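Local atomic coordinates of protein-L-isoaspartate(D-aspartate) O-methyltransferase (Sulfolobus tokodaii, PDB entry 1VBF), a protein that probably catalyses the S-adenosyl-L-methionine-dependent methyl esterification of L-isoaspartyl residues in damaged proteins, contributing to their repair or degradation. Residues L75-G80 and V138-T143. Sequence-based numbering, arbitrary orientation.
Sequences LEIGTG and VVVWAT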
ATOM      1  N   LEU B  75      -0.727  21.622  34.817  1.00 34.03           N
ATOM      2  CA  LEU B  75       0.378  20.718  34.520  1.00 31.21           C
ATOM      3  C   LEU B  75       0.531  20.699  32.996  1.00 30.41           C
ATOM      4  O   LEU B  75      -0.453  20.482  32.285  1.00 31.01           O
ATOM      5  CB  LEU B  75       0.071  19.305  35.026  1.00 29.89           C
ATOM      6  CG  LEU B  75       1.065  18.237  34.550  1.00 30.55           C
ATOM      7  CD1 LEU B  75       2.388  18.428  35.255  1.00 30.03           C
ATOM      8  CD2 LEU B  75       0.526  16.845  34.818  1.00 31.00           C
ATOM      9  N   GLU B  76       1.745  20.936  32.502  1.00 28.32           N
ATOM     10  CA  GLU B  76       2.031  20.936  31.066  1.00 27.78           C
ATOM     11  C   GLU B  76       3.076  19.879  30.703  1.00 28.52           C
ATOM     12  O   GLU B  76       4.224  19.987  31.141  1.00 28.64           O
ATOM     13  CB  GLU B  76       2.580  22.298  30.622  1.00 28.45           C
ATOM     14  CG  GLU B  76       3.081  22.306  29.184  1.00 30.90           C
ATOM     15  CD  GLU B  76       3.854  23.556  28.813  1.00 33.80           C
ATOM     16  OE1 GLU B  76       4.967  23.745  29.339  1.00 36.19           O
ATOM     17  OE2 GLU B  76       3.359  24.353  27.986  1.00 32.94           O
ATOM     18  N   ILE B  77       2.700  18.887  29.886  1.00 26.92           N
ATOM     19  CA  ILE B  77       3.640  17.839  29.484  1.00 25.43           C
ATOM     20  C   ILE B  77       4.331  18.154  28.149  1.00 26.20           C
ATOM     21  O   ILE B  77       3.742  17.979  27.087  1.00 26.75           O
ATOM     22  CB  ILE B  77       2.955  16.467  29.328  1.00 24.34           C
ATOM     23  CG1 ILE B  77       2.058  16.144  30.536  1.00 24.12           C
ATOM     24  CG2 ILE B  77       4.018  15.400  29.136  1.00 22.55           C
ATOM     25  CD1 ILE B  77       2.739  16.114  31.885  1.00 25.10           C
ATOM     26  N   GLY B  78       5.577  18.616  28.213  1.00 25.02           N
ATOM     27  CA  GLY B  78       6.327  18.934  27.014  1.00 27.41           C
ATOM     28  C   GLY B  78       6.706  20.402  26.900  1.00 31.06           C
ATOM     29  O   GLY B  78       6.321  21.086  25.952  1.00 33.78           O
ATOM     30  N   THR B  79       7.492  20.895  27.845  1.00 32.17           N
ATOM     31  CA  THR B  79       7.898  22.298  27.864  1.00 32.36           C
ATOM     32  C   THR B  79       8.365  22.848  26.523  1.00 32.12           C
ATOM     33  O   THR B  79       7.919  23.911  26.094  1.00 32.02           O
ATOM     34  CB  THR B  79       9.014  22.537  28.920  1.00 31.70           C
ATOM     35  OG1 THR B  79       8.558  22.058  30.190  1.00 30.83           O
ATOM     36  CG2 THR B  79       9.342  24.022  29.046  1.00 27.74           C
ATOM     37  N   GLY B  80       9.257  22.134  25.858  1.00 31.93           N
ATOM     38  CA  GLY B  80       9.735  22.619  24.584  1.00 33.21           C
ATOM     39  C   GLY B  80      10.429  23.957  24.737  1.00 34.22           C
ATOM     40  O   GLY B  80      11.227  24.120  25.656  1.00 36.27           O
ATOM     41  N   VAL B 138      -4.433  20.137  32.304  1.00 30.00           N
ATOM     42  CA  VAL B 138      -3.253  19.468  31.788  1.00 27.50           C
ATOM     43  C   VAL B 138      -3.244  19.560  30.260  1.00 29.28           C
ATOM     44  O   VAL B 138      -4.262  19.323  29.611  1.00 30.83           O
ATOM     45  CB  VAL B 138      -3.222  17.991  32.165  1.00 25.58           C
ATOM     46  CG1 VAL B 138      -2.010  17.358  31.533  1.00 22.35           C
ATOM     47  CG2 VAL B 138      -3.202  17.825  33.663  1.00 22.45           C
ATOM     48  N   VAL B 139      -2.103  19.922  29.684  1.00 29.40           N
ATOM     49  CA  VAL B 139      -1.964  20.010  28.234  1.00 29.11           C
ATOM     50  C   VAL B 139      -0.792  19.135  27.864  1.00 29.33           C
ATOM     51  O   VAL B 139       0.243  19.199  28.519  1.00 31.52           O
ATOM     52  CB  VAL B 139      -1.553  21.391  27.763  1.00 29.96           C
ATOM     53  CG1 VAL B 139      -2.061  21.634  26.337  1.00 29.62           C
ATOM     54  CG2 VAL B 139      -2.017  22.408  28.729  1.00 31.34           C
ATOM     55  N   VAL B 140      -0.919  18.337  26.811  1.00 28.40           N
ATOM     56  CA  VAL B 140       0.197  17.485  26.399  1.00 25.87           C
ATOM     57  C   VAL B 140       0.519  17.903  24.982  1.00 23.84           C
ATOM     58  O   VAL B 140      -0.390  18.075  24.210  1.00 25.25           O
ATOM     59  CB  VAL B 140      -0.212  15.995  26.476  1.00 23.96           C
ATOM     60  CG1 VAL B 140       1.027  15.095  26.404  1.00 20.57           C
ATOM     61  CG2 VAL B 140      -0.984  15.756  27.767  1.00 16.38           C
ATOM     62  N   TRP B 141       1.791  18.082  24.643  1.00 23.13           N
ATOM     63  CA  TRP B 141       2.161  18.525  23.304  1.00 23.86           C
ATOM     64  C   TRP B 141       2.786  17.439  22.458  1.00 24.40           C
ATOM     65  O   TRP B 141       3.684  17.687  21.649  1.00 25.88           O
ATOM     66  CB  TRP B 141       3.122  19.722  23.362  1.00 25.74           C
ATOM     67  CG  TRP B 141       2.547  20.947  24.023  1.00 29.18           C
ATOM     68  CD1 TRP B 141       2.820  21.393  25.276  1.00 29.48           C
ATOM     69  CD2 TRP B 141       1.534  21.833  23.497  1.00 31.62           C
ATOM     70  NE1 TRP B 141       2.046  22.482  25.578  1.00 31.14           N
ATOM     71  CE2 TRP B 141       1.251  22.779  24.514  1.00 31.26           C
ATOM     72  CE3 TRP B 141       0.843  21.912  22.279  1.00 32.45           C
ATOM     73  CZ2 TRP B 141       0.299  23.803  24.348  1.00 30.72           C
ATOM     74  CZ3 TRP B 141      -0.116  22.943  22.119  1.00 33.60           C
ATOM     75  CH2 TRP B 141      -0.371  23.866  23.151  1.00 32.66           C
ATOM     76  N   ALA B 142       2.330  16.221  22.669  1.00 24.93           N
ATOM     77  CA  ALA B 142       2.811  15.084  21.893  1.00 26.25           C
ATOM     78  C   ALA B 142       1.775  13.965  22.015  1.00 26.66           C
ATOM     79  O   ALA B 142       1.070  13.849  23.021  1.00 27.98           O
ATOM     80  CB  ALA B 142       4.177  14.639  22.384  1.00 24.62           C
ATOM     81  N   THR B 143       1.664  13.157  20.976  1.00 27.31           N
ATOM     82  CA  THR B 143       0.675  12.092  20.976  1.00 27.52           C
ATOM     83  C   THR B 143       1.072  10.901  21.864  1.00 28.64           C
ATOM     84  O   THR B 143       2.261  10.595  22.042  1.00 28.38           O
ATOM     85  CB  THR B 143       0.374  11.634  19.499  1.00 26.03           C
ATOM     86  OG1 THR B 143      -0.646  10.646  19.513  1.00 28.47           O
ATOM     87  CG2 THR B 143       1.609  11.046  18.821  1.00 22.17           C
TER
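Glu76 OE1 is held by the hydroxyls of Ser97 on strand 94-99 and Thr85 on helix 83-91, while OE2 of the same carboxylate accepts a weak hydrogen bond from Trp141 NE1 (3.3 Å). With CG anti to the backbone N (chi1 172°), the extended glutamate reaches the edge of the indole, where its CG lies in the ring plane; the carboxylate is turned 73° from that plane. Val139 CG1 packs against one face of the indole near its rim, and Tyr84 stacks on the ring. Replacing Glu76 by an alanine is likely to leave the indole N-H without this acceptor and Ser97 and Thr85 without their shared carboxylate. The two strands run parallel, joined by Ile77 N to Val139 O (2.8 Å) and Val139 N to Leu75 O; Trp141 N to Ile77 O (3.1 Å) carries the pairing one residue past the strand. On the other face of the sheet, Leu75 CB lies 3.8 Å from Val138 CG2 and Ile77 packs on Val140; Met161 of strand 159-165 touches both valines. Strands 73-77 and 135-140 are adjacent strands 1 and 4 of the 3-2-1-4-5-6-7 sheet, and the glycine-rich turn at Gly78 and Gly80 is consistent with motif I, which binds S-adenosyl-L-methionine in Rossmann-like methyltransferases.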